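2-Keto-3-deoxy-(6-phospho-)gluconate aldolase (Thermoproteus tenax, PDB 2R91) is an aldolase of the dihydrodipicolinate synthetase family; each chain folds as a TIM barrel, with four chains in the assembly. Local coordinates at residues 193-205 and 239-251. Numbering follows the deposited sequence.
Sequences VVASSANYLPELL and YAAAVYELVEIFQ
The loop after the last strand of the TIM barrel, running into helix 202-213, packs here against helix 239-251, with Tyr200 as the central side chain. The ring lies between Ser197 CA on one face and Leu246 on the opposite face, Leu246 CD1 making a CH-pi contact 3.7 Å from the Tyr200 ring centroid. Tyr200 CG stands between backbone N and carbonyl carbon (chi1 49°), which swings the ring back over Ser197 and alongside the Leu246 chain. A tyrosine suits this place because its flat body packs against leucine while its hydroxyl reaches a polar end: Tyr239 OH is shared by Tyr200 OH, in a hydrogen bond of 2.7 Å, and by Ser196 OG, also at 2.7 Å. Both partners approach at the edge of the Tyr239 ring, and Ser196 OG is bonded further to Asp179.

At the other end, Gln251 NE2 has three acceptors. Gln251 NE2 donates to Tyr200 O at 2.7 Å, nearly straight (162°) but from above the carbonyl plane. Gln251 NE2 also meets the syn lone pairs of both carboxylate oxygens, Glu203 OE1 at 3.1 Å and, more straightly, Glu203 OE2 at 3.3 Å; the carboxylate plane is turned 65° from the amide plane. An amide fits because NE2 donates to these acceptors while Gln251 OE1 accepts from Lys31 and Asn27. Beside the Gln251 end, Leu201 CD1 sits squarely over the Phe250 ring, 3.8 Å from its centroid, with Ile249 CG2 on the opposite face.

Helix 217-237 packs on Tyr200 through Val231 and on Leu201 through Ile230, helix 267-276 meets Leu246 through Leu273, and strand 2-6 lies against Ala198.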
loop_
_atom_site.group_PDB
_atom_site.type_symbol
_atom_site.label_atom_id
_atom_site.label_comp_id
_atom_site.label_asym_id
_atom_site.label_seq_id
_atom_site.Cartn_x
_atom_site.Cartn_y
_atom_site.Cartn_z
ATOM N N VAL A 193 -9.967 25.516 1.871
ATOM C CA VAL A 193 -8.951 24.709 1.202
ATOM C C VAL A 193 -7.581 25.252 1.558
ATOM O O VAL A 193 -7.429 26.454 1.755
ATOM C CB VAL A 193 -9.120 24.728 -0.365
ATOM C CG1 VAL A 193 -10.505 24.138 -0.756
ATOM C CG2 VAL A 193 -8.996 26.158 -0.952
ATOM N N VAL A 194 -6.595 24.365 1.608
ATOM C CA VAL A 194 -5.202 24.783 1.690
ATOM C C VAL A 194 -4.436 24.152 0.532
ATOM O O VAL A 194 -3.636 23.254 0.708
ATOM C CB VAL A 194 -4.531 24.368 3.048
ATOM C CG1 VAL A 194 -3.125 24.987 3.171
ATOM C CG2 VAL A 194 -5.371 24.791 4.231
ATOM N N ALA A 195 -4.667 24.653 -0.662
ATOM C CA ALA A 195 -4.114 24.043 -1.863
ATOM C C ALA A 195 -2.874 24.774 -2.389
ATOM O O ALA A 195 -2.836 26.011 -2.467
ATOM C CB ALA A 195 -5.241 23.949 -2.962
ATOM N N SER A 196 -1.879 24.002 -2.825
ATOM C CA SER A 196 -0.631 24.550 -3.380
ATOM C C SER A 196 -0.846 25.516 -4.536
ATOM O O SER A 196 -0.076 26.464 -4.711
ATOM C CB SER A 196 0.283 23.399 -3.826
ATOM O OG SER A 196 -0.245 22.764 -5.002
ATOM N N SER A 197 -1.904 25.297 -5.329
ATOM C CA SER A 197 -2.195 26.186 -6.458
ATOM C C SER A 197 -2.618 27.614 -6.057
ATOM O O SER A 197 -2.683 28.501 -6.914
ATOM C CB SER A 197 -3.295 25.589 -7.368
ATOM O OG SER A 197 -4.471 25.362 -6.628
ATOM N N ALA A 198 -2.919 27.852 -4.784
ATOM C CA ALA A 198 -3.108 29.249 -4.355
ATOM C C ALA A 198 -1.838 30.079 -4.557
ATOM O O ALA A 198 -1.903 31.303 -4.580
ATOM C CB ALA A 198 -3.608 29.342 -2.913
ATOM N N ASN A 199 -0.692 29.422 -4.701
ATOM C CA ASN A 199 0.520 30.150 -5.056
ATOM C C ASN A 199 0.484 30.746 -6.453
ATOM O O ASN A 199 0.913 31.871 -6.654
ATOM C CB ASN A 199 1.766 29.268 -4.950
ATOM C CG ASN A 199 2.156 29.022 -3.521
ATOM O OD1 ASN A 199 2.723 29.907 -2.874
ATOM N ND2 ASN A 199 1.805 27.849 -3.000
ATOM N N TYR A 200 0.044 29.949 -7.434
ATOM C CA TYR A 200 0.179 30.364 -8.837
ATOM C C TYR A 200 -1.121 30.781 -9.499
ATOM O O TYR A 200 -1.082 31.544 -10.452
ATOM C CB TYR A 200 0.904 29.299 -9.676
ATOM C CG TYR A 200 0.399 27.861 -9.530
ATOM C CD1 TYR A 200 -0.622 27.368 -10.344
ATOM C CD2 TYR A 200 1.013 26.973 -8.638
ATOM C CE1 TYR A 200 -1.054 26.024 -10.228
ATOM C CE2 TYR A 200 0.598 25.651 -8.515
ATOM C CZ TYR A 200 -0.431 25.179 -9.331
ATOM O OH TYR A 200 -0.845 23.869 -9.207
ATOM N N LEU A 201 -2.257 30.288 -9.006
ATOM C CA LEU A 201 -3.567 30.646 -9.567
ATOM C C LEU A 201 -4.623 30.908 -8.511
ATOM O O LEU A 201 -5.711 30.309 -8.531
ATOM C CB LEU A 201 -4.067 29.562 -10.580
ATOM C CG LEU A 201 -3.386 29.664 -11.934
ATOM C CD1 LEU A 201 -3.565 28.364 -12.767
ATOM C CD2 LEU A 201 -3.911 30.908 -12.686
ATOM N N PRO A 202 -4.333 31.845 -7.578
ATOM C CA PRO A 202 -5.319 32.162 -6.547
ATOM C C PRO A 202 -6.633 32.629 -7.177
ATOM O O PRO A 202 -7.692 32.366 -6.628
ATOM C CB PRO A 202 -4.648 33.341 -5.769
ATOM C CG PRO A 202 -3.619 33.918 -6.723
ATOM C CD PRO A 202 -3.104 32.655 -7.442
ATOM N N GLU A 203 -6.556 33.341 -8.302
ATOM C CA GLU A 203 -7.776 33.864 -8.929
ATOM C C GLU A 203 -8.645 32.727 -9.468
ATOM O O GLU A 203 -9.844 32.861 -9.535
ATOM C CB GLU A 203 -7.471 34.891 -10.022
ATOM C CG GLU A 203 -6.595 34.416 -11.201
ATOM C CD GLU A 203 -5.070 34.554 -10.944
ATOM O OE1 GLU A 203 -4.560 33.967 -10.002
ATOM O OE2 GLU A 203 -4.377 35.266 -11.697
ATOM N N LEU A 204 -8.025 31.611 -9.848
ATOM C CA LEU A 204 -8.783 30.409 -10.241
ATOM C C LEU A 204 -9.507 29.788 -9.050
ATOM O O LEU A 204 -10.683 29.386 -9.148
ATOM C CB LEU A 204 -7.868 29.389 -10.938
ATOM C CG LEU A 204 -8.495 28.158 -11.659
ATOM C CD1 LEU A 204 -7.492 27.449 -12.541
ATOM C CD2 LEU A 204 -9.004 27.145 -10.674
ATOM N N LEU A 205 -8.832 29.697 -7.900
ATOM C CA LEU A 205 -9.462 29.117 -6.719
ATOM C C LEU A 205 -10.631 29.991 -6.279
ATOM O O LEU A 205 -11.657 29.490 -5.849
ATOM C CB LEU A 205 -8.451 28.965 -5.555
ATOM C CG LEU A 205 -7.184 28.134 -5.810
ATOM C CD1 LEU A 205 -6.525 27.804 -4.445
ATOM C CD2 LEU A 205 -7.494 26.837 -6.586
ATOM N N TYR A 239 6.842 18.158 -8.998
ATOM C CA TYR A 239 5.812 19.132 -8.654
ATOM C C TYR A 239 6.348 20.253 -7.761
ATOM O O TYR A 239 6.096 21.424 -8.014
ATOM C CB TYR A 239 4.616 18.464 -7.969
ATOM C CG TYR A 239 3.510 19.474 -7.808
ATOM C CD1 TYR A 239 2.812 19.917 -8.920
ATOM C CD2 TYR A 239 3.208 20.034 -6.553
ATOM C CE1 TYR A 239 1.822 20.877 -8.819
ATOM C CE2 TYR A 239 2.204 20.990 -6.430
ATOM C CZ TYR A 239 1.517 21.405 -7.577
ATOM O OH TYR A 239 0.543 22.351 -7.502
ATOM N N ALA A 240 7.086 19.884 -6.718
ATOM C CA ALA A 240 7.499 20.871 -5.672
ATOM C C ALA A 240 8.362 21.975 -6.271
ATOM O O ALA A 240 8.144 23.167 -6.006
ATOM C CB ALA A 240 8.231 20.146 -4.514
ATOM N N ALA A 241 9.290 21.599 -7.151
ATOM C CA ALA A 241 10.061 22.601 -7.922
ATOM C C ALA A 241 9.235 23.355 -8.968
ATOM O O ALA A 241 9.434 24.562 -9.212
ATOM C CB ALA A 241 11.282 21.954 -8.572
ATOM N N ALA A 242 8.299 22.655 -9.607
ATOM C CA ALA A 242 7.480 23.263 -10.651
ATOM C C ALA A 242 6.557 24.380 -10.136
ATOM O O ALA A 242 6.259 25.328 -10.866
ATOM C CB ALA A 242 6.643 22.141 -11.425
ATOM N N VAL A 243 6.135 24.289 -8.869
ATOM C CA VAL A 243 5.230 25.289 -8.292
ATOM C C VAL A 243 5.809 26.701 -8.495
ATOM O O VAL A 243 5.073 27.647 -8.829
ATOM C CB VAL A 243 4.950 24.999 -6.766
ATOM C CG1 VAL A 243 4.233 26.191 -6.079
ATOM C CG2 VAL A 243 4.141 23.736 -6.566
ATOM N N TYR A 244 7.128 26.829 -8.321
ATOM C CA TYR A 244 7.817 28.122 -8.445
ATOM C C TYR A 244 7.742 28.648 -9.870
ATOM O O TYR A 244 7.477 29.845 -10.097
ATOM C CB TYR A 244 9.305 27.950 -8.120
ATOM C CG TYR A 244 9.628 27.671 -6.680
ATOM C CD1 TYR A 244 10.107 28.707 -5.833
ATOM C CD2 TYR A 244 9.506 26.368 -6.151
ATOM C CE1 TYR A 244 10.424 28.433 -4.485
ATOM C CE2 TYR A 244 9.811 26.091 -4.811
ATOM C CZ TYR A 244 10.300 27.144 -3.990
ATOM O OH TYR A 244 10.625 26.863 -2.661
ATOM N N GLU A 245 7.967 27.755 -10.843
ATOM C CA GLU A 245 7.871 28.173 -12.246
ATOM C C GLU A 245 6.428 28.512 -12.634
ATOM O O GLU A 245 6.197 29.462 -13.402
ATOM C CB GLU A 245 8.510 27.128 -13.192
ATOM C CG GLU A 245 8.468 27.485 -14.692
ATOM C CD GLU A 245 9.308 28.724 -15.022
ATOM O OE1 GLU A 245 10.162 29.101 -14.207
ATOM O OE2 GLU A 245 9.095 29.324 -16.090
ATOM N N LEU A 246 5.457 27.756 -12.102
ATOM C CA LEU A 246 4.043 28.079 -12.313
ATOM C C LEU A 246 3.687 29.490 -11.796
ATOM O O LEU A 246 2.922 30.227 -12.432
ATOM C CB LEU A 246 3.123 27.020 -11.693
ATOM C CG LEU A 246 3.206 25.618 -12.330
ATOM C CD1 LEU A 246 2.341 24.639 -11.561
ATOM C CD2 LEU A 246 2.780 25.658 -13.836
ATOM N N VAL A 247 4.215 29.865 -10.630
ATOM C CA VAL A 247 4.052 31.258 -10.176
ATOM C C VAL A 247 4.598 32.249 -11.211
ATOM O O VAL A 247 3.924 33.224 -11.560
ATOM C CB VAL A 247 4.742 31.514 -8.803
ATOM C CG1 VAL A 247 4.612 33.025 -8.366
ATOM C CG2 VAL A 247 4.155 30.587 -7.744
ATOM N N GLU A 248 5.814 32.024 -11.703
ATOM C CA GLU A 248 6.367 32.948 -12.711
ATOM C C GLU A 248 5.466 32.993 -13.951
ATOM O O GLU A 248 5.104 34.069 -14.449
ATOM C CB GLU A 248 7.802 32.547 -13.100
ATOM C CG GLU A 248 8.693 32.442 -11.871
ATOM C CD GLU A 248 10.155 32.775 -12.104
ATOM O OE1 GLU A 248 10.560 33.051 -13.279
ATOM O OE2 GLU A 248 10.897 32.770 -11.086
ATOM N N ILE A 249 5.099 31.811 -14.446
ATOM C CA ILE A 249 4.224 31.715 -15.630
ATOM C C ILE A 249 2.905 32.475 -15.495
ATOM O O ILE A 249 2.559 33.298 -16.346
ATOM C CB ILE A 249 3.915 30.246 -15.980
ATOM C CG1 ILE A 249 5.185 29.556 -16.496
ATOM C CG2 ILE A 249 2.768 30.165 -17.044
ATOM C CD1 ILE A 249 5.069 28.000 -16.574
ATOM N N PHE A 250 2.165 32.214 -14.427
ATOM C CA PHE A 250 0.830 32.751 -14.314
ATOM C C PHE A 250 0.745 34.125 -13.636
ATOM O O PHE A 250 -0.235 34.865 -13.849
ATOM C CB PHE A 250 -0.066 31.770 -13.573
ATOM C CG PHE A 250 -0.405 30.526 -14.371
ATOM C CD1 PHE A 250 -1.313 30.583 -15.429
ATOM C CD2 PHE A 250 0.156 29.313 -14.048
ATOM C CE1 PHE A 250 -1.639 29.424 -16.161
ATOM C CE2 PHE A 250 -0.166 28.157 -14.777
ATOM C CZ PHE A 250 -1.044 28.221 -15.830
ATOM N N GLN A 251 1.728 34.437 -12.785
ATOM C CA GLN A 251 1.694 35.701 -12.013
ATOM C C GLN A 251 2.705 36.735 -12.522
ATOM O O GLN A 251 2.592 37.909 -12.211
ATOM C CB GLN A 251 1.909 35.445 -10.502
ATOM C CG GLN A 251 0.850 34.561 -9.861
ATOM C CD GLN A 251 -0.546 35.119 -10.071
ATOM O OE1 GLN A 251 -0.783 36.324 -9.861
ATOM N NE2 GLN A 251 -1.489 34.252 -10.506
#